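Local coordinates for protein methionine-R-sulfoxide reductase (Neisseria meningitidis, PDB 3MMH) that reduces the R-sulfoxide of free methionine back to methionine, using a GAF-type fold as its catalytic scaffold, at residues S113-V118 and A139-T144; L4-S9 and A40-E45; D28-V33 and E157-A162. All blocks are in the same frame, centred on the assembly; numbering follows the deposited sequence. Where two conformers were deposited one is given.

In the fold
Contact 2 opens first, at residues 4-9 ahead of helix 11-27, and closes at 40-45 after a loop that is mostly helix, fastening the N-terminal arm to helix 32-47. Before it closes, contact 3 has opened at 28-33, so the two cross; contact 3 closes only at 157-162, near the end of helix 143-165. Contact 1 (113-118 with 139-144) lies nested inside that long loop and joins sheet strand 115-123 to the lead-in of the same last helix, with its centre about 26 Å from that of contact 3. Contacts 2 and 3 share helix 32-47, and both touch the second subunit.

Contact 1: residues S113-V118 and A139-T144; sequences SRSEIV and AQFDET. With SME (methionine sulfoxide), chain C.
Where the antiparallel sheet of this GAF domain gives way to the last helix, 143-165, strand residues S115 and I117 receive the connecting residues 139-141, while E116 faces the substrate pocket. The backbone NH of Q140 donates to S115 OG, with N to OG at 3.2 Å and a nearly straight N-H...O angle of 162°. That hydroxyl lies between its own backbone N and carbonyl carbon (chi1 64°), and it is also hydrogen-bonded to the backbone oxygen of H137, so it ties two points of the connection to the strand.

F141 lays its ring against the strand. One face takes a methyl of I117, a CH-pi contact with CG2 3.9 Å from the ring centroid, while the backbone oxygen of S115 lies at the ring edge, 3.7 Å from CE2 of F141. The E116 backbone also approaches, its C 3.6 Å from F141 CD2. The ring of W49 also meets F141, extending the apolar cluster.

E116 points away from this packing. With CG anti to the backbone N (chi1 -179°) and the chain extended beyond it, its carboxylate reaches the amino nitrogen of methionine sulfoxide. The ligand N donates to E116 OE1 at 2.9 Å and more weakly to E116 OE2 at 3.0 Å. D132 and D134, also in the pocket, lie close to OE2, and this crowding of acidic groups would probably favour a positively charged amino group.

At the other end D142 is the N-cap of helix 143-165: its OD1 accepts from T144 N at 2.9 Å, and K11 forms a salt bridge with the same oxygen. R114 and S115, both facing S135, form a classic beta bulge at the start of the strand, next to a GAF pocket that here holds a free amino acid, methionine sulfoxide.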
loop_
_atom_site.group_PDB
_atom_site.type_symbol
_atom_site.label_atom_id
_atom_site.label_comp_id
_atom_site.label_asym_id
_atom_site.label_seq_id
_atom_site.Cartn_x
_atom_site.Cartn_y
_atom_site.Cartn_z
ATOM N N SER A 113 -13.251 -9.211 9.327
ATOM C CA SER A 113 -12.834 -10.333 8.497
ATOM C C SER A 113 -13.340 -11.672 9.059
ATOM O O SER A 113 -13.336 -11.928 10.270
ATOM C CB SER A 113 -11.334 -10.317 8.273
ATOM O OG SER A 113 -10.726 -10.312 9.520
ATOM N N ARG A 114 -13.777 -12.515 8.142
ATOM C CA ARG A 114 -14.305 -13.848 8.392
ATOM C C ARG A 114 -13.525 -15.013 7.803
ATOM O O ARG A 114 -13.641 -16.145 8.311
ATOM C CB ARG A 114 -15.784 -13.939 8.003
ATOM C CG ARG A 114 -16.675 -12.897 8.770
ATOM C CD ARG A 114 -18.147 -13.147 8.693
ATOM N NE ARG A 114 -18.446 -14.347 9.495
ATOM C CZ ARG A 114 -19.653 -14.922 9.507
ATOM N NH1 ARG A 114 -20.612 -14.456 8.729
ATOM N NH2 ARG A 114 -19.827 -15.980 10.250
ATOM N N SER A 115 -12.744 -14.793 6.770
ATOM C CA SER A 115 -11.933 -15.849 6.205
ATOM C C SER A 115 -10.631 -15.258 5.700
ATOM O O SER A 115 -10.550 -14.032 5.539
ATOM C CB SER A 115 -12.671 -16.614 5.105
ATOM O OG SER A 115 -12.981 -15.823 3.974
ATOM N N GLU A 116 -9.598 -16.048 5.516
ATOM C CA GLU A 116 -8.255 -15.563 5.243
ATOM C C GLU A 116 -7.426 -16.619 4.528
ATOM O O GLU A 116 -7.651 -17.844 4.689
ATOM C CB GLU A 116 -7.604 -15.225 6.590
ATOM C CG GLU A 116 -6.210 -14.668 6.589
ATOM C CD GLU A 116 -5.730 -14.131 7.874
ATOM O OE1 GLU A 116 -6.328 -14.317 8.916
ATOM O OE2 GLU A 116 -4.611 -13.515 7.924
ATOM N N ILE A 117 -6.418 -16.170 3.826
ATOM C CA ILE A 117 -5.347 -17.051 3.300
ATOM C C ILE A 117 -4.005 -16.327 3.474
ATOM O O ILE A 117 -3.949 -15.113 3.268
ATOM C CB ILE A 117 -5.549 -17.401 1.831
ATOM C CG1 ILE A 117 -4.518 -18.417 1.358
ATOM C CG2 ILE A 117 -5.635 -16.190 0.939
ATOM C CD1 ILE A 117 -4.834 -19.048 -0.030
ATOM N N VAL A 118 -2.998 -17.058 3.886
ATOM C CA VAL A 118 -1.643 -16.569 3.990
ATOM C C VAL A 118 -0.712 -17.443 3.183
ATOM O O VAL A 118 -0.691 -18.654 3.409
ATOM C CB VAL A 118 -1.175 -16.462 5.442
ATOM C CG1 VAL A 118 0.270 -15.931 5.493
ATOM C CG2 VAL A 118 -2.142 -15.580 6.254
ATOM N N ALA A 139 -15.340 -18.607 3.973
ATOM C CA ALA A 139 -14.841 -19.522 2.931
ATOM C C ALA A 139 -14.663 -18.812 1.616
ATOM O O ALA A 139 -14.862 -19.437 0.557
ATOM C CB ALA A 139 -15.878 -20.750 2.712
ATOM N N GLN A 140 -14.099 -17.602 1.621
ATOM C CA GLN A 140 -13.819 -16.937 0.363
ATOM C C GLN A 140 -12.597 -17.546 -0.322
ATOM O O GLN A 140 -12.436 -17.376 -1.534
ATOM C CB GLN A 140 -13.635 -15.437 0.604
ATOM C CG GLN A 140 -13.686 -14.679 -0.718
ATOM C CD GLN A 140 -15.035 -14.773 -1.419
ATOM O OE1 GLN A 140 -16.059 -14.764 -0.731
ATOM N NE2 GLN A 140 -15.060 -14.913 -2.751
ATOM N N PHE A 141 -11.727 -18.183 0.432
ATOM C CA PHE A 141 -10.468 -18.677 -0.072
ATOM C C PHE A 141 -10.427 -20.204 -0.016
ATOM O O PHE A 141 -10.828 -20.812 0.981
ATOM C CB PHE A 141 -9.255 -18.121 0.692
ATOM C CG PHE A 141 -9.306 -16.620 0.788
ATOM C CD1 PHE A 141 -8.924 -15.850 -0.280
ATOM C CD2 PHE A 141 -9.777 -15.983 1.928
ATOM C CE1 PHE A 141 -9.002 -14.465 -0.175
ATOM C CE2 PHE A 141 -9.857 -14.618 1.995
ATOM C CZ PHE A 141 -9.454 -13.843 0.943
ATOM N N ASP A 142 -10.015 -20.806 -1.122
ATOM C CA ASP A 142 -10.001 -22.225 -1.238
ATOM C C ASP A 142 -8.756 -22.692 -2.012
ATOM O O ASP A 142 -7.759 -21.967 -2.114
ATOM C CB ASP A 142 -11.331 -22.701 -1.860
ATOM C CG ASP A 142 -11.505 -22.314 -3.281
ATOM O OD1 ASP A 142 -10.560 -21.843 -3.920
ATOM O OD2 ASP A 142 -12.619 -22.476 -3.818
ATOM N N GLU A 143 -8.806 -23.934 -2.514
ATOM C CA GLU A 143 -7.652 -24.499 -3.171
ATOM C C GLU A 143 -7.213 -23.715 -4.429
ATOM O O GLU A 143 -6.046 -23.724 -4.789
ATOM C CB GLU A 143 -7.844 -26.003 -3.482
ATOM C CG GLU A 143 -8.772 -26.323 -4.601
ATOM C CD GLU A 143 -10.235 -26.350 -4.209
ATOM O OE1 GLU A 143 -10.567 -25.999 -3.060
ATOM O OE2 GLU A 143 -11.065 -26.699 -5.142
ATOM N N THR A 144 -8.158 -23.080 -5.082
ATOM C CA THR A 144 -7.819 -22.253 -6.249
ATOM C C THR A 144 -6.937 -21.095 -5.820
ATOM O O THR A 144 -5.921 -20.787 -6.436
ATOM C CB THR A 144 -9.088 -21.753 -6.952
ATOM O OG1 THR A 144 -9.823 -22.894 -7.431
ATOM C CG2 THR A 144 -8.837 -20.845 -8.088
HETATM N N SME C . -5.352 -12.103 10.476
HETATM C CA SME C . -3.872 -12.047 10.474
HETATM C CB SME C . -3.321 -10.661 10.867
HETATM C CG SME C . -3.200 -9.644 9.720
HETATM S S SME C . -4.723 -8.888 9.318
HETATM O OE SME C . -5.939 -9.676 9.232
HETATM C CE SME C . -4.229 -7.910 7.962
HETATM C C SME C . -3.306 -13.146 11.331
HETATM O O SME C . -2.075 -13.284 11.347
HETATM O OXT SME C . -4.111 -13.919 11.979
#

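Contact 2: residues L4-S9 and A40-E45; sequences LHFSAS and AAVLKE
The two backbones keep well apart here: L4 and V42 come to 8.1 Å between CA atoms, F6 and E45 to 8.9 Å. Segment 4-9 has no regular secondary structure, whereas 40-45 is part of helix 32-47, held by helical backbone bonds such as E45 N to A41 O. Side chains bridge the gap, two from each segment.

L4 and F6, two positions apart, both start toward the helix. From L4 the branch CD1 does most of the touching, 3.8 Å from V42 CG2 and 3.7 Å from E45 OE1. V42 holds CG2 anti to its carbonyl carbon, which presents that methyl to both terminal carbons of L4. The ring of F6 brings CE2 to 3.5 Å from E45 CD, and its plane is inclined by 49° to the carboxylate; the two side chains run at about a right angle. A looser apolar approach, 4.2 Å, joins F6 CE1 to V42 CG1.

E45 extends from the helix with CG anti to the backbone N (chi1 -177°), bringing CB and CG to the F6 ring and the carboxylate closer still. A water donates to E45 OE2 at 3.1 Å and, weakly, to the backbone oxygen of L4. L73 of the second subunit packs on both L4 and V42, and P72 of that subunit on E45.

The chemistry is mixed: both approaches to V42 are apolar, but a carboxylate rests against a ring and a methyl, OE1 by L4 CD1 and OE2 taking the water, and a nearby magnesium ion would probably offset its charge.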
loop_
_atom_site.group_PDB
_atom_site.type_symbol
_atom_site.label_atom_id
_atom_site.label_comp_id
_atom_site.label_asym_id
_atom_site.label_seq_id
_atom_site.Cartn_x
_atom_site.Cartn_y
_atom_site.Cartn_z
ATOM N N LEU A 4 -4.594 -2.710 -17.118
ATOM C CA LEU A 4 -5.054 -4.020 -16.810
ATOM C C LEU A 4 -6.363 -4.348 -17.419
ATOM O O LEU A 4 -7.218 -3.483 -17.589
ATOM C CB LEU A 4 -5.225 -4.127 -15.342
ATOM C CG LEU A 4 -4.089 -3.799 -14.452
ATOM C CD1 LEU A 4 -4.519 -3.427 -13.008
ATOM C CD2 LEU A 4 -3.125 -4.955 -14.447
ATOM N N HIS A 5 -6.544 -5.619 -17.762
ATOM C CA HIS A 5 -7.849 -6.119 -18.181
ATOM C C HIS A 5 -8.333 -7.235 -17.263
ATOM O O HIS A 5 -7.675 -8.265 -17.120
ATOM C CB HIS A 5 -7.794 -6.614 -19.629
ATOM C CG HIS A 5 -6.803 -7.714 -19.853
ATOM N ND1 HIS A 5 -7.084 -9.036 -19.580
ATOM C CD2 HIS A 5 -5.535 -7.689 -20.327
ATOM C CE1 HIS A 5 -6.031 -9.777 -19.874
ATOM N NE2 HIS A 5 -5.077 -8.984 -20.329
ATOM N N PHE A 6 -9.490 -7.024 -16.643
ATOM C CA PHE A 6 -10.248 -8.114 -16.041
ATOM C C PHE A 6 -11.597 -8.293 -16.729
ATOM O O PHE A 6 -12.495 -7.463 -16.581
ATOM C CB PHE A 6 -10.450 -7.865 -14.545
ATOM C CG PHE A 6 -9.395 -6.991 -13.928
ATOM C CD1 PHE A 6 -8.347 -7.547 -13.215
ATOM C CD2 PHE A 6 -9.452 -5.614 -14.063
ATOM C CE1 PHE A 6 -7.375 -6.745 -12.646
ATOM C CE2 PHE A 6 -8.484 -4.807 -13.497
ATOM C CZ PHE A 6 -7.443 -5.374 -12.787
ATOM N N SER A 7 -11.733 -9.379 -17.483
ATOM C CA SER A 7 -13.034 -9.809 -17.979
ATOM C C SER A 7 -13.603 -10.921 -17.103
ATOM O O SER A 7 -14.774 -10.888 -16.724
ATOM C CB SER A 7 -12.917 -10.297 -19.425
ATOM O OG SER A 7 -11.936 -11.314 -19.542
ATOM N N ALA A 8 -12.768 -11.904 -16.784
ATOM C CA ALA A 8 -13.249 -13.199 -16.321
ATOM C C ALA A 8 -14.233 -13.025 -15.168
ATOM O O ALA A 8 -14.072 -12.135 -14.332
ATOM C CB ALA A 8 -12.080 -14.072 -15.890
ATOM N N SER A 9 -15.249 -13.880 -15.130
ATOM C CA SER A 9 -16.236 -13.854 -14.071
ATOM C C SER A 9 -16.160 -15.005 -13.095
ATOM O O SER A 9 -16.891 -15.034 -12.125
ATOM C CB SER A 9 -17.638 -13.831 -14.713
ATOM O OG SER A 9 -17.818 -15.004 -15.543
ATOM N N ALA A 40 -0.494 -5.627 -4.666
ATOM C CA ALA A 40 -1.662 -5.473 -3.844
ATOM C C ALA A 40 -2.740 -4.772 -4.588
ATOM O O ALA A 40 -3.950 -5.083 -4.504
ATOM C CB ALA A 40 -1.347 -4.796 -2.515
ATOM N N ALA A 41 -2.394 -3.703 -5.327
ATOM C CA ALA A 41 -3.381 -2.978 -6.093
ATOM C C ALA A 41 -4.073 -3.792 -7.129
ATOM O O ALA A 41 -5.300 -3.653 -7.359
ATOM C CB ALA A 41 -2.706 -1.752 -6.779
ATOM N N VAL A 42 -3.322 -4.617 -7.864
ATOM C CA VAL A 42 -3.925 -5.473 -8.899
ATOM C C VAL A 42 -4.888 -6.498 -8.270
ATOM O O VAL A 42 -6.019 -6.676 -8.740
ATOM C CB VAL A 42 -2.910 -6.137 -9.785
ATOM C CG1 VAL A 42 -3.603 -7.056 -10.785
ATOM C CG2 VAL A 42 -2.105 -5.133 -10.552
ATOM N N LEU A 43 -4.422 -7.122 -7.182
ATOM C CA LEU A 43 -5.292 -8.100 -6.528
ATOM C C LEU A 43 -6.560 -7.470 -5.964
ATOM O O LEU A 43 -7.655 -8.014 -6.085
ATOM C CB LEU A 43 -4.528 -8.839 -5.457
ATOM C CG LEU A 43 -3.406 -9.767 -5.923
ATOM C CD1 LEU A 43 -2.599 -10.239 -4.706
ATOM C CD2 LEU A 43 -3.944 -10.944 -6.730
ATOM N N LYS A 44 -6.406 -6.278 -5.343
ATOM C CA LYS A 44 -7.580 -5.602 -4.800
ATOM C C LYS A 44 -8.571 -5.249 -5.869
ATOM O O LYS A 44 -9.788 -5.443 -5.732
ATOM C CB LYS A 44 -7.154 -4.346 -4.062
ATOM C CG LYS A 44 -8.242 -3.656 -3.254
ATOM C CD LYS A 44 -8.608 -4.392 -1.907
ATOM C CE LYS A 44 -9.455 -3.614 -0.963
ATOM N NZ LYS A 44 -10.853 -3.745 -1.147
ATOM N N GLU A 45 -8.104 -4.712 -7.002
ATOM C CA GLU A 45 -8.980 -4.303 -8.102
ATOM C C GLU A 45 -9.658 -5.570 -8.706
ATOM O O GLU A 45 -10.861 -5.565 -8.986
ATOM C CB GLU A 45 -8.240 -3.506 -9.195
ATOM C CG GLU A 45 -9.145 -3.046 -10.235
ATOM C CD GLU A 45 -8.616 -2.087 -11.260
ATOM O OE1 GLU A 45 -7.442 -1.828 -11.289
ATOM O OE2 GLU A 45 -9.412 -1.578 -12.085
HETATM O O HOH W 1 -8.967 -1.897 -15.129
#

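Contact 3: residues D28-V33 and E157-A162; sequences DETDWV and EKRFEA
R159 folds back to reach E29: bends at chi2 (-46°) and chi3 (-59°) curl the guanidinium toward the loop before helix 32-47. There NH2 donates to the backbone oxygen of E29 at 2.9 Å along an almost straight N-H...O line. The oxygen lies in the guanidinium plane, yet the donor stands above the carbonyl plane. N35 also donates to this oxygen, and T30, N35 and R159 make up a magnesium site.

The E29 carboxylate turns back on its own loop, where OE2 accepts from D31 N at 2.8 Å through its anti lone pair; OE1 meets R77 and T76 of the second subunit. D31 is the N-cap of helix 32-47, a GAF-domain helix whose N-terminal end packs here against helix 143-165.

Their aromatic side chains meet edge to face, the F160 edge turned to the W32 face, with the planes of F160 and the indole five-membered ring at 66°. W32 and F160 both hold CG anti to the backbone N, which sets F160 CD1 over the indole, 3.6 Å from W32 CE2. F160 CB sits over the six-membered ring, a CH-pi contact 3.7 Å from its centroid, and I128 touches both side chains.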
loop_
_atom_site.group_PDB
_atom_site.type_symbol
_atom_site.label_atom_id
_atom_site.label_comp_id
_atom_site.label_asym_id
_atom_site.label_seq_id
_atom_site.Cartn_x
_atom_site.Cartn_y
_atom_site.Cartn_z
ATOM N N ASP A 28 9.019 -4.857 -14.700
ATOM C CA ASP A 28 9.520 -3.593 -15.225
ATOM C C ASP A 28 9.901 -2.635 -14.100
ATOM O O ASP A 28 10.029 -1.431 -14.321
ATOM C CB ASP A 28 8.468 -2.941 -16.124
ATOM C CG ASP A 28 8.187 -3.751 -17.375
ATOM O OD1 ASP A 28 9.018 -4.616 -17.724
ATOM O OD2 ASP A 28 7.135 -3.523 -18.009
ATOM N N GLU A 29 10.083 -3.170 -12.896
ATOM C CA GLU A 29 10.561 -2.356 -11.745
ATOM C C GLU A 29 11.395 -3.251 -10.862
ATOM O O GLU A 29 11.122 -4.452 -10.765
ATOM C CB GLU A 29 9.364 -1.788 -11.018
ATOM C CG GLU A 29 9.646 -1.007 -9.746
ATOM C CD GLU A 29 10.631 0.138 -9.957
ATOM O OE1 GLU A 29 10.336 1.065 -10.754
ATOM O OE2 GLU A 29 11.742 0.079 -9.370
ATOM N N THR A 30 12.442 -2.694 -10.294
ATOM C CA THR A 30 13.279 -3.454 -9.371
ATOM C C THR A 30 12.978 -3.180 -7.897
ATOM O O THR A 30 13.345 -3.979 -7.041
ATOM C CB THR A 30 14.791 -3.173 -9.638
ATOM O OG1 THR A 30 15.005 -1.784 -9.551
ATOM C CG2 THR A 30 15.144 -3.690 -11.009
ATOM N N ASP A 31 12.406 -2.011 -7.579
ATOM C CA ASP A 31 12.142 -1.678 -6.179
ATOM C C ASP A 31 11.081 -2.646 -5.614
ATOM O O ASP A 31 9.965 -2.741 -6.118
ATOM C CB ASP A 31 11.696 -0.238 -6.069
ATOM C CG ASP A 31 11.558 0.215 -4.617
ATOM O OD1 ASP A 31 12.565 0.662 -4.035
ATOM O OD2 ASP A 31 10.472 0.044 -4.029
ATOM N N TRP A 32 11.472 -3.301 -4.523
ATOM C CA TRP A 32 10.630 -4.361 -3.911
ATOM C C TRP A 32 9.326 -3.792 -3.392
ATOM O O TRP A 32 8.254 -4.327 -3.662
ATOM C CB TRP A 32 11.489 -5.041 -2.812
ATOM C CG TRP A 32 10.831 -6.114 -2.012
ATOM C CD1 TRP A 32 10.865 -6.236 -0.683
ATOM C CD2 TRP A 32 10.174 -7.322 -2.507
ATOM N NE1 TRP A 32 10.281 -7.427 -0.266
ATOM C CE2 TRP A 32 9.857 -8.091 -1.370
ATOM C CE3 TRP A 32 9.821 -7.797 -3.780
ATOM C CZ2 TRP A 32 9.245 -9.352 -1.441
ATOM C CZ3 TRP A 32 9.252 -8.972 -3.849
ATOM C CH2 TRP A 32 8.951 -9.764 -2.697
ATOM N N VAL A 33 9.396 -2.702 -2.623
ATOM C CA VAL A 33 8.186 -2.128 -2.068
ATOM C C VAL A 33 7.219 -1.637 -3.167
ATOM O O VAL A 33 6.019 -1.868 -3.063
ATOM C CB VAL A 33 8.529 -0.978 -1.062
ATOM C CG1 VAL A 33 7.336 -0.153 -0.698
ATOM C CG2 VAL A 33 9.163 -1.628 0.205
ATOM N N GLU A 157 9.049 -13.756 -5.438
ATOM C CA GLU A 157 10.347 -14.146 -4.971
ATOM C C GLU A 157 11.438 -13.773 -5.961
ATOM O O GLU A 157 12.552 -13.337 -5.604
ATOM C CB GLU A 157 10.394 -15.652 -4.626
ATOM C CG GLU A 157 9.612 -16.028 -3.394
ATOM C CD GLU A 157 9.326 -17.528 -3.278
ATOM O OE1 GLU A 157 9.603 -18.305 -4.227
ATOM O OE2 GLU A 157 8.794 -17.883 -2.234
ATOM N N LYS A 158 11.176 -14.019 -7.239
ATOM C CA LYS A 158 12.154 -13.668 -8.286
ATOM C C LYS A 158 12.399 -12.173 -8.328
ATOM O O LYS A 158 13.517 -11.732 -8.574
ATOM C CB LYS A 158 11.775 -14.222 -9.654
ATOM C CG LYS A 158 11.768 -15.797 -9.576
ATOM C CD LYS A 158 11.290 -16.418 -10.832
ATOM C CE LYS A 158 11.250 -17.928 -10.638
ATOM N NZ LYS A 158 10.116 -18.236 -9.675
ATOM N N ARG A 159 11.363 -11.375 -8.112
ATOM C CA ARG A 159 11.553 -9.911 -8.045
ATOM C C ARG A 159 12.319 -9.483 -6.821
ATOM O O ARG A 159 13.076 -8.504 -6.880
ATOM C CB ARG A 159 10.209 -9.148 -8.139
ATOM C CG ARG A 159 9.436 -9.455 -9.413
ATOM C CD ARG A 159 10.238 -9.441 -10.677
ATOM N NE ARG A 159 10.892 -8.153 -10.924
ATOM C CZ ARG A 159 12.004 -8.019 -11.595
ATOM N NH1 ARG A 159 12.686 -9.085 -11.997
ATOM N NH2 ARG A 159 12.475 -6.767 -11.794
ATOM N N PHE A 160 12.166 -10.182 -5.700
ATOM C CA PHE A 160 12.949 -9.883 -4.489
ATOM C C PHE A 160 14.415 -10.075 -4.807
ATOM O O PHE A 160 15.294 -9.266 -4.524
ATOM C CB PHE A 160 12.505 -10.707 -3.291
ATOM C CG PHE A 160 13.346 -10.478 -2.096
ATOM C CD1 PHE A 160 13.230 -9.346 -1.344
ATOM C CD2 PHE A 160 14.331 -11.384 -1.767
ATOM C CE1 PHE A 160 14.043 -9.133 -0.279
ATOM C CE2 PHE A 160 15.172 -11.155 -0.613
ATOM C CZ PHE A 160 14.965 -10.021 0.091
ATOM N N GLU A 161 14.759 -11.226 -5.390
ATOM C CA GLU A 161 16.131 -11.445 -5.757
ATOM C C GLU A 161 16.657 -10.414 -6.766
ATOM O O GLU A 161 17.786 -9.942 -6.667
ATOM C CB GLU A 161 16.261 -12.856 -6.292
ATOM C CG GLU A 161 15.942 -14.015 -5.345
ATOM C CD GLU A 161 16.731 -13.943 -4.071
ATOM O OE1 GLU A 161 17.823 -13.279 -4.004
ATOM O OE2 GLU A 161 16.230 -14.559 -3.134
ATOM N N ALA A 162 15.833 -10.026 -7.717
ATOM C CA ALA A 162 16.249 -8.990 -8.694
ATOM C C ALA A 162 16.477 -7.680 -8.027
ATOM O O ALA A 162 17.417 -6.974 -8.368
ATOM C CB ALA A 162 15.183 -8.817 -9.789
#